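Local structure of transcriptional regulator (NtrC family) (Aquifex aeolicus, 3DZD) at residues P154-G159 / V293-L298; R143-I148 / R170-Y175; D58-I63 / I91-Y96. The protein activates sigma54-dependent transcription as a response regulator of the NtrC family, joining a receiver domain to an AAA+ ATPase, here in the inactive state with ADP bound. All blocks are in the same frame, centred on the assembly; numbering follows the deposited sequence.

Contact 1. Residues P154-G159 / V293-L298; sequences PVLITG and VFQIYL
V293 starts the pairing with an apolar touch, its CG2 resting 4.0 Å from CD of P154 at the entrance to the strand pair. One residue on, F294 N donates to P154 O at 3.2 Å, while F294 O accepts from L156 N at 3.0 Å. The side chain of F294 leaves the sheet on the same face as V155. Its CB lies against V155 CG2, but CG stands opposite the carbonyl carbon (chi1 -66°) and the ring leads away from the neighbouring strand; V155 CG2 lies at the ring's edge, near its plane.

Q295 is on the other face, beside L156, and its extended side chain runs in the same direction as that of the leucine. Its NE2 donates a hydrogen bond to water 1, modelled rather close at 2.5 Å. Water 1 in turn donates to L156 O at 2.6 Å and is also hydrogen-bonded to T158 OG1 (2.8 Å), tying three residues of this face together.

These parallel strands form one edge of the five-stranded AAA+ sheet. Strand 294-297 is outermost, and strand 155-158, bonded on its far side to strand 265-270, leads into the P-loop that begins at G159.

I296 N shares L156 O with the water, so two hydrogen bonds grip that carbonyl. I296 O accepts from T158 N at 2.9 Å, and its CD1 crosses to V155 CG1 on the face covered by helices 136-149 and 165-176. Y297 turns back to the water's face, with CD1 approaching T158 O obliquely. Last comes L298, whose N reaches T158 O at 2.9 Å almost straight down the carbonyl axis (C=O...N 174°), while its CG leans on I157 CG2.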
loop_
_atom_site.group_PDB
_atom_site.type_symbol
_atom_site.label_atom_id
_atom_site.label_comp_id
_atom_site.label_asym_id
_atom_site.label_seq_id
_atom_site.Cartn_x
_atom_site.Cartn_y
_atom_site.Cartn_z
ATOM N N PRO A 154 -23.715 3.790 -6.669
ATOM C CA PRO A 154 -23.254 2.482 -6.193
ATOM C C PRO A 154 -23.574 1.353 -7.176
ATOM O O PRO A 154 -24.480 1.468 -8.000
ATOM C CB PRO A 154 -24.020 2.298 -4.878
ATOM C CG PRO A 154 -24.463 3.693 -4.491
ATOM C CD PRO A 154 -24.754 4.352 -5.794
ATOM N N VAL A 155 -22.809 0.276 -7.087
ATOM C CA VAL A 155 -22.986 -0.866 -7.963
ATOM C C VAL A 155 -23.203 -2.111 -7.128
ATOM O O VAL A 155 -22.474 -2.352 -6.177
ATOM C CB VAL A 155 -21.749 -1.080 -8.865
ATOM C CG1 VAL A 155 -21.950 -2.270 -9.778
ATOM C CG2 VAL A 155 -21.472 0.169 -9.680
ATOM N N LEU A 156 -24.214 -2.889 -7.481
ATOM C CA LEU A 156 -24.467 -4.166 -6.844
ATOM C C LEU A 156 -24.070 -5.276 -7.810
ATOM O O LEU A 156 -24.577 -5.347 -8.923
ATOM C CB LEU A 156 -25.947 -4.304 -6.466
ATOM C CG LEU A 156 -26.349 -5.676 -5.901
ATOM C CD1 LEU A 156 -25.760 -5.879 -4.511
ATOM C CD2 LEU A 156 -27.868 -5.857 -5.872
ATOM N N ILE A 157 -23.152 -6.131 -7.382
ATOM C CA ILE A 157 -22.711 -7.255 -8.187
ATOM C C ILE A 157 -23.339 -8.548 -7.669
ATOM O O ILE A 157 -23.038 -8.976 -6.562
ATOM C CB ILE A 157 -21.176 -7.392 -8.150
ATOM C CG1 ILE A 157 -20.520 -6.063 -8.531
ATOM C CG2 ILE A 157 -20.717 -8.510 -9.057
ATOM C CD1 ILE A 157 -19.028 -6.053 -8.364
ATOM N N THR A 158 -24.213 -9.155 -8.465
ATOM C CA THR A 158 -24.841 -10.425 -8.101
ATOM C C THR A 158 -24.150 -11.604 -8.778
ATOM O O THR A 158 -23.711 -11.526 -9.924
ATOM C CB THR A 158 -26.357 -10.458 -8.450
ATOM O OG1 THR A 158 -27.019 -9.358 -7.818
ATOM C CG2 THR A 158 -27.001 -11.771 -7.966
ATOM N N GLY A 159 -24.037 -12.705 -8.062
ATOM C CA GLY A 159 -23.367 -13.866 -8.610
ATOM C C GLY A 159 -23.172 -14.898 -7.537
ATOM O O GLY A 159 -23.184 -14.568 -6.354
ATOM N N VAL A 293 -28.189 1.230 -7.899
ATOM C CA VAL A 293 -28.407 2.164 -8.995
ATOM C C VAL A 293 -27.869 1.594 -10.310
ATOM O O VAL A 293 -28.483 1.764 -11.358
ATOM C CB VAL A 293 -27.742 3.528 -8.693
ATOM C CG1 VAL A 293 -27.882 4.464 -9.866
ATOM C CG2 VAL A 293 -28.360 4.146 -7.449
ATOM N N PHE A 294 -26.706 0.940 -10.244
ATOM C CA PHE A 294 -26.219 0.082 -11.323
ATOM C C PHE A 294 -26.091 -1.352 -10.838
ATOM O O PHE A 294 -25.798 -1.599 -9.673
ATOM C CB PHE A 294 -24.843 0.524 -11.812
ATOM C CG PHE A 294 -24.837 1.853 -12.481
ATOM C CD1 PHE A 294 -25.622 2.082 -13.600
ATOM C CD2 PHE A 294 -24.026 2.876 -12.002
ATOM C CE1 PHE A 294 -25.615 3.316 -14.221
ATOM C CE2 PHE A 294 -24.010 4.109 -12.618
ATOM C CZ PHE A 294 -24.806 4.335 -13.729
ATOM N N GLN A 295 -26.276 -2.303 -11.738
ATOM C CA GLN A 295 -26.107 -3.699 -11.373
ATOM C C GLN A 295 -25.283 -4.433 -12.407
ATOM O O GLN A 295 -25.221 -4.030 -13.565
ATOM C CB GLN A 295 -27.453 -4.398 -11.215
ATOM C CG GLN A 295 -28.329 -3.816 -10.134
ATOM C CD GLN A 295 -29.463 -4.743 -9.778
ATOM O OE1 GLN A 295 -30.635 -4.369 -9.852
ATOM N NE2 GLN A 295 -29.123 -5.974 -9.396
ATOM N N ILE A 296 -24.647 -5.515 -11.968
ATOM C CA ILE A 296 -23.935 -6.402 -12.859
ATOM C C ILE A 296 -24.198 -7.801 -12.354
ATOM O O ILE A 296 -24.135 -8.051 -11.146
ATOM C CB ILE A 296 -22.415 -6.163 -12.820
ATOM C CG1 ILE A 296 -22.075 -4.743 -13.255
ATOM C CG2 ILE A 296 -21.684 -7.197 -13.678
ATOM C CD1 ILE A 296 -20.647 -4.335 -12.955
ATOM N N TYR A 297 -24.492 -8.705 -13.279
ATOM C CA TYR A 297 -24.686 -10.107 -12.956
ATOM C C TYR A 297 -23.529 -10.928 -13.518
ATOM O O TYR A 297 -23.288 -10.905 -14.718
ATOM C CB TYR A 297 -26.008 -10.607 -13.548
ATOM C CG TYR A 297 -26.202 -12.089 -13.371
ATOM C CD1 TYR A 297 -26.549 -12.614 -12.138
ATOM C CD2 TYR A 297 -26.024 -12.963 -14.426
ATOM C CE1 TYR A 297 -26.718 -13.964 -11.963
ATOM C CE2 TYR A 297 -26.198 -14.311 -14.270
ATOM C CZ TYR A 297 -26.546 -14.813 -13.036
ATOM O OH TYR A 297 -26.710 -16.168 -12.858
ATOM N N LEU A 298 -22.808 -11.631 -12.652
ATOM C CA LEU A 298 -21.776 -12.567 -13.095
ATOM C C LEU A 298 -22.343 -13.972 -13.154
ATOM O O LEU A 298 -22.764 -14.507 -12.139
ATOM C CB LEU A 298 -20.581 -12.577 -12.132
ATOM C CG LEU A 298 -19.902 -11.245 -11.845
ATOM C CD1 LEU A 298 -18.611 -11.447 -11.043
ATOM C CD2 LEU A 298 -19.630 -10.507 -13.152
HETATM O O HOH W 1 -26.752 -6.811 -8.979
#

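Contact 2. Residues R143-I148 / R170-Y175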
loop_
_atom_site.group_PDB
_atom_site.type_symbol
_atom_site.label_atom_id
_atom_site.label_comp_id
_atom_site.label_asym_id
_atom_site.label_seq_id
_atom_site.Cartn_x
_atom_site.Cartn_y
_atom_site.Cartn_z
ATOM N N ARG A 143 -17.161 -4.842 -21.300
ATOM C CA ARG A 143 -17.497 -3.590 -21.980
ATOM C C ARG A 143 -18.308 -2.659 -21.084
ATOM O O ARG A 143 -18.273 -1.438 -21.238
ATOM C CB ARG A 143 -18.285 -3.857 -23.266
ATOM C CG ARG A 143 -17.438 -4.351 -24.426
ATOM C CD ARG A 143 -18.252 -4.509 -25.714
ATOM N NE ARG A 143 -18.923 -5.805 -25.800
ATOM C CZ ARG A 143 -20.220 -5.984 -25.569
ATOM N NH1 ARG A 143 -20.981 -4.943 -25.242
ATOM N NH2 ARG A 143 -20.753 -7.197 -25.668
ATOM N N LEU A 144 -19.046 -3.244 -20.149
ATOM C CA LEU A 144 -19.936 -2.477 -19.294
ATOM C C LEU A 144 -19.169 -1.757 -18.187
ATOM O O LEU A 144 -19.483 -0.621 -17.835
ATOM C CB LEU A 144 -20.989 -3.406 -18.693
ATOM C CG LEU A 144 -21.898 -2.828 -17.615
ATOM C CD1 LEU A 144 -22.877 -1.803 -18.219
ATOM C CD2 LEU A 144 -22.635 -3.953 -16.883
ATOM N N ILE A 145 -18.153 -2.429 -17.658
ATOM C CA ILE A 145 -17.396 -1.949 -16.508
ATOM C C ILE A 145 -16.872 -0.517 -16.641
ATOM O O ILE A 145 -17.008 0.283 -15.710
ATOM C CB ILE A 145 -16.202 -2.887 -16.201
ATOM C CG1 ILE A 145 -16.684 -4.195 -15.569
ATOM C CG2 ILE A 145 -15.217 -2.212 -15.285
ATOM C CD1 ILE A 145 -15.554 -5.098 -15.194
ATOM N N PRO A 146 -16.259 -0.191 -17.787
ATOM C CA PRO A 146 -15.692 1.148 -17.979
ATOM C C PRO A 146 -16.768 2.237 -18.075
ATOM O O PRO A 146 -16.506 3.394 -17.736
ATOM C CB PRO A 146 -14.942 1.025 -19.316
ATOM C CG PRO A 146 -14.785 -0.437 -19.554
ATOM C CD PRO A 146 -15.986 -1.071 -18.935
ATOM N N LYS A 147 -17.959 1.866 -18.534
ATOM C CA LYS A 147 -19.080 2.796 -18.622
ATOM C C LYS A 147 -19.682 3.104 -17.247
ATOM O O LYS A 147 -20.103 4.228 -16.974
ATOM C CB LYS A 147 -20.160 2.216 -19.525
ATOM C CG LYS A 147 -19.700 1.945 -20.945
ATOM C CD LYS A 147 -20.829 1.355 -21.777
ATOM C CE LYS A 147 -20.464 1.323 -23.252
ATOM N NZ LYS A 147 -21.659 1.089 -24.121
ATOM N N ILE A 148 -19.724 2.086 -16.393
ATOM C CA ILE A 148 -20.262 2.192 -15.045
ATOM C C ILE A 148 -19.314 2.963 -14.132
ATOM O O ILE A 148 -19.747 3.695 -13.247
ATOM C CB ILE A 148 -20.424 0.780 -14.440
ATOM C CG1 ILE A 148 -21.551 0.021 -15.119
ATOM C CG2 ILE A 148 -20.703 0.837 -12.961
ATOM C CD1 ILE A 148 -21.828 -1.298 -14.451
ATOM N N ARG A 170 -12.614 -4.352 -8.176
ATOM C CA ARG A 170 -11.308 -3.701 -8.329
ATOM C C ARG A 170 -11.148 -3.071 -9.698
ATOM O O ARG A 170 -10.588 -1.979 -9.833
ATOM C CB ARG A 170 -10.164 -4.684 -8.080
ATOM C CG ARG A 170 -9.965 -5.013 -6.612
ATOM C CD ARG A 170 -8.771 -5.924 -6.390
ATOM N NE ARG A 170 -8.717 -6.341 -4.989
ATOM C CZ ARG A 170 -8.233 -5.583 -4.004
ATOM N NH1 ARG A 170 -7.749 -4.370 -4.274
ATOM N NH2 ARG A 170 -8.227 -6.035 -2.756
ATOM N N LEU A 171 -11.633 -3.769 -10.718
ATOM C CA LEU A 171 -11.603 -3.229 -12.064
ATOM C C LEU A 171 -12.347 -1.913 -12.082
ATOM O O LEU A 171 -11.833 -0.914 -12.581
ATOM C CB LEU A 171 -12.219 -4.210 -13.063
ATOM C CG LEU A 171 -11.341 -5.438 -13.338
ATOM C CD1 LEU A 171 -12.006 -6.391 -14.332
ATOM C CD2 LEU A 171 -9.954 -5.017 -13.837
ATOM N N ILE A 172 -13.556 -1.914 -11.521
ATOM C CA ILE A 172 -14.398 -0.717 -11.490
ATOM C C ILE A 172 -13.672 0.435 -10.797
ATOM O O ILE A 172 -13.637 1.548 -11.309
ATOM C CB ILE A 172 -15.748 -0.986 -10.770
ATOM C CG1 ILE A 172 -16.669 -1.856 -11.638
ATOM C CG2 ILE A 172 -16.436 0.323 -10.403
ATOM C CD1 ILE A 172 -17.858 -2.417 -10.890
ATOM N N HIS A 173 -13.096 0.160 -9.631
ATOM C CA HIS A 173 -12.330 1.161 -8.906
ATOM C C HIS A 173 -11.208 1.707 -9.792
ATOM O O HIS A 173 -11.110 2.915 -10.025
ATOM C CB HIS A 173 -11.763 0.569 -7.620
ATOM C CG HIS A 173 -10.810 1.478 -6.906
ATOM N ND1 HIS A 173 -11.216 2.640 -6.283
ATOM C CD2 HIS A 173 -9.469 1.400 -6.724
ATOM C CE1 HIS A 173 -10.165 3.239 -5.748
ATOM N NE2 HIS A 173 -9.095 2.505 -5.998
ATOM N N ARG A 174 -10.379 0.798 -10.295
ATOM C CA ARG A 174 -9.311 1.135 -11.231
ATOM C C ARG A 174 -9.748 2.110 -12.329
ATOM O O ARG A 174 -9.094 3.123 -12.557
ATOM C CB ARG A 174 -8.765 -0.141 -11.875
ATOM C CG ARG A 174 -7.519 0.071 -12.711
ATOM C CD ARG A 174 -6.331 0.389 -11.823
ATOM N NE ARG A 174 -6.169 -0.589 -10.748
ATOM C CZ ARG A 174 -5.391 -1.664 -10.831
ATOM N NH1 ARG A 174 -4.704 -1.899 -11.941
ATOM N NH2 ARG A 174 -5.297 -2.504 -9.807
ATOM N N TYR A 175 -10.846 1.794 -13.010
ATOM C CA TYR A 175 -11.331 2.607 -14.128
ATOM C C TYR A 175 -12.002 3.901 -13.679
ATOM O O TYR A 175 -12.020 4.882 -14.421
ATOM C CB TYR A 175 -12.300 1.808 -15.007
ATOM C CG TYR A 175 -11.658 0.650 -15.746
ATOM C CD1 TYR A 175 -10.708 -0.153 -15.127
ATOM C CD2 TYR A 175 -12.015 0.347 -17.056
ATOM C CE1 TYR A 175 -10.119 -1.215 -15.792
ATOM C CE2 TYR A 175 -11.433 -0.721 -17.729
ATOM C CZ TYR A 175 -10.485 -1.497 -17.090
ATOM O OH TYR A 175 -9.895 -2.561 -17.741
#
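I145 reaches across from helix 136-149 to the side chains of L171, I172 and Y175 on helix 165-176, joining two helices that pack on the same face of the AAA+ sheet; the second of them follows the P-loop. The segments cross at -48°, with their axes 8.7 Å apart at closest approach, and the contact is purely apolar.

Y175 is approached from two directions, although the exact placement of its ring is less certain than that of its neighbours. The CG2 methyl of I145 stands over one face, while P146 comes alongside and puts its CB at the ring edge, close to the ring plane, with the proline and tyrosine side chains pointing the same way. Proline has no N-H to give, and the helix kinks where the bond from P146 N is missing.

The two branches of I145 do separate work. CG1 is turned away from the carbonyl carbon (chi1 -74°) and carries CD1 to L171 CD1, 3.9 Å away, the two side chains meeting at a slant. I172 continues beneath to I296 and I267, which seats helix 165-176 on the strands. Toward I145 it turns its CG1, which lies 3.9 Å from I145 CG2 where the two isoleucine side chains cross at about a right angle.

Contact 3. Residues D58-I63 / I91-Y96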
loop_
_atom_site.group_PDB
_atom_site.type_symbol
_atom_site.label_atom_id
_atom_site.label_comp_id
_atom_site.label_asym_id
_atom_site.label_seq_id
_atom_site.Cartn_x
_atom_site.Cartn_y
_atom_site.Cartn_z
ATOM N N ASP A 58 17.681 30.234 -17.884
ATOM C CA ASP A 58 16.502 30.527 -17.083
ATOM C C ASP A 58 16.300 29.457 -16.009
ATOM O O ASP A 58 15.898 28.332 -16.310
ATOM C CB ASP A 58 15.269 30.621 -17.983
ATOM C CG ASP A 58 14.092 31.277 -17.293
ATOM O OD1 ASP A 58 14.205 31.596 -16.091
ATOM O OD2 ASP A 58 13.052 31.474 -17.957
ATOM N N GLY A 59 16.584 29.815 -14.760
ATOM C CA GLY A 59 16.457 28.902 -13.637
ATOM C C GLY A 59 15.129 28.171 -13.574
ATOM O O GLY A 59 15.090 26.976 -13.287
ATOM N N VAL A 60 14.040 28.886 -13.837
ATOM C CA VAL A 60 12.712 28.279 -13.886
ATOM C C VAL A 60 12.631 27.163 -14.933
ATOM O O VAL A 60 12.283 26.022 -14.618
ATOM C CB VAL A 60 11.633 29.331 -14.207
ATOM C CG1 VAL A 60 10.254 28.692 -14.224
ATOM C CG2 VAL A 60 11.693 30.477 -13.207
ATOM N N ASN A 61 12.953 27.500 -16.179
ATOM C CA ASN A 61 12.895 26.539 -17.278
ATOM C C ASN A 61 13.792 25.329 -17.050
ATOM O O ASN A 61 13.508 24.234 -17.537
ATOM C CB ASN A 61 13.249 27.214 -18.605
ATOM C CG ASN A 61 12.232 28.261 -19.012
ATOM O OD1 ASN A 61 11.056 28.178 -18.645
ATOM N ND2 ASN A 61 12.677 29.256 -19.776
ATOM N N PHE A 62 14.878 25.531 -16.310
ATOM C CA PHE A 62 15.787 24.437 -15.980
ATOM C C PHE A 62 15.064 23.300 -15.264
ATOM O O PHE A 62 15.515 22.159 -15.278
ATOM C CB PHE A 62 16.945 24.931 -15.118
ATOM C CG PHE A 62 18.005 23.900 -14.897
ATOM C CD1 PHE A 62 18.957 23.651 -15.871
ATOM C CD2 PHE A 62 18.044 23.167 -13.724
ATOM C CE1 PHE A 62 19.936 22.696 -15.677
ATOM C CE2 PHE A 62 19.022 22.207 -13.526
ATOM C CZ PHE A 62 19.971 21.974 -14.506
ATOM N N ILE A 63 13.944 23.617 -14.627
ATOM C CA ILE A 63 13.116 22.586 -14.031
ATOM C C ILE A 63 12.776 21.524 -15.073
ATOM O O ILE A 63 12.688 20.341 -14.751
ATOM C CB ILE A 63 11.829 23.174 -13.429
ATOM C CG1 ILE A 63 12.146 23.886 -12.115
ATOM C CG2 ILE A 63 10.800 22.087 -13.197
ATOM C CD1 ILE A 63 10.973 24.619 -11.536
ATOM N N ILE A 91 6.403 26.415 -9.631
ATOM C CA ILE A 91 5.483 25.424 -9.089
ATOM C C ILE A 91 4.646 24.783 -10.191
ATOM O O ILE A 91 4.440 23.569 -10.199
ATOM C CB ILE A 91 4.538 26.029 -8.034
ATOM C CG1 ILE A 91 5.325 26.521 -6.812
ATOM C CG2 ILE A 91 3.476 25.005 -7.641
ATOM C CD1 ILE A 91 6.049 25.428 -6.047
ATOM N N LYS A 92 4.155 25.598 -11.116
ATOM C CA LYS A 92 3.357 25.082 -12.219
ATOM C C LYS A 92 4.215 24.249 -13.165
ATOM O O LYS A 92 3.723 23.318 -13.804
ATOM C CB LYS A 92 2.666 26.223 -12.964
ATOM C CG LYS A 92 1.647 26.956 -12.110
ATOM C CD LYS A 92 1.308 28.324 -12.675
ATOM C CE LYS A 92 0.429 28.218 -13.906
ATOM N NZ LYS A 92 -0.192 29.528 -14.244
ATOM N N LYS A 93 5.502 24.576 -13.249
ATOM C CA LYS A 93 6.416 23.768 -14.044
ATOM C C LYS A 93 6.630 22.417 -13.390
ATOM O O LYS A 93 7.048 21.466 -14.042
ATOM C CB LYS A 93 7.757 24.469 -14.260
ATOM C CG LYS A 93 7.772 25.372 -15.474
ATOM C CD LYS A 93 9.078 25.264 -16.231
ATOM C CE LYS A 93 8.938 25.870 -17.620
ATOM N NZ LYS A 93 7.744 25.338 -18.338
ATOM N N GLY A 94 6.345 22.334 -12.096
ATOM C CA GLY A 94 6.429 21.067 -11.397
ATOM C C GLY A 94 7.302 21.065 -10.155
ATOM O O GLY A 94 7.547 20.004 -9.578
ATOM N N ALA A 95 7.780 22.237 -9.746
ATOM C CA ALA A 95 8.543 22.340 -8.507
ATOM C C ALA A 95 7.618 21.984 -7.347
ATOM O O ALA A 95 6.419 22.266 -7.405
ATOM C CB ALA A 95 9.112 23.755 -8.337
ATOM N N TYR A 96 8.157 21.367 -6.299
ATOM C CA TYR A 96 7.334 21.005 -5.144
ATOM C C TYR A 96 7.135 22.157 -4.157
ATOM O O TYR A 96 6.032 22.381 -3.663
ATOM C CB TYR A 96 7.904 19.785 -4.419
ATOM C CG TYR A 96 7.215 19.476 -3.105
ATOM C CD1 TYR A 96 5.956 18.891 -3.084
ATOM C CD2 TYR A 96 7.829 19.759 -1.881
ATOM C CE1 TYR A 96 5.314 18.600 -1.890
ATOM C CE2 TYR A 96 7.196 19.469 -0.673
ATOM C CZ TYR A 96 5.936 18.889 -0.689
ATOM O OH TYR A 96 5.284 18.586 0.490
#
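With CG1 set opposite its carbonyl carbon (chi1 -75°), I63 splits its two branches over segment 91-96: the extended arm takes CD1 to A95 CB, 3.8 Å away, and CG2 lies 4.0 Å from K93 CB. K93 answers with a bent chain. The bend at chi2 (-140°) carries CD and CE across V60 and N61, while the one at chi4 sets only NZ.

Along that path CD passes 3.7 Å from V60 O and 4.1 Å from V60 CG1, the valine and lysine side chains crossing at about a right angle. Farther out, CE comes 3.3 Å from N61 OD1; the asparagine's CB points away from K93, and it is the amide end that returns to meet it.

In the CheY-like receiver domain the first segment leads into helix 62-69, and the second carries the end of helix 85-93 and the turn after it; the two helices flank the parallel sheet side by side. Helix 85-93 closes in a Schellman motif, with G94 at a positive phi of 126° and its N bonded to I91 O. K93 O, at the end of this helix, accepts a hydrogen bond from K67 NZ and lies 3.9 Å from I63 CG2, while K93 NZ has a long, weak ion pair with D64. A95 then heads for strand 97-100.

Beneath, I63 packs on L50 and V77 of the central strands and on A90. Beyond the turn in sequence, Y96 stacks its ring on H114 of the second subunit, and I91, in the last turn of the helix, packs on L110 of that subunit, placing the end of this helix next to the dimer interface.

Contacts 1 and 2 form one body of packing in the ATPase domain, their centres 12 Å apart. Helix 136-149, strand 155-158 and helix 165-176 follow one another in the chain. I148 packs helix 136-149 on the strands, its CG2 3.4 Å from V155 CG2 and its CD1 3.6 Å from I296 CD1, and I172 CD1, 4.0 Å from I296 CD1, does so for helix 165-176. Both contacts lie near the nucleotide without touching it through L298 (side chain about 6 Å from ADP) or L171 (about 8 Å). Contact 3 belongs to the receiver domain; its centre is 46 Å from that of contact 1 and 36 Å from that of contact 2, and it touches neither.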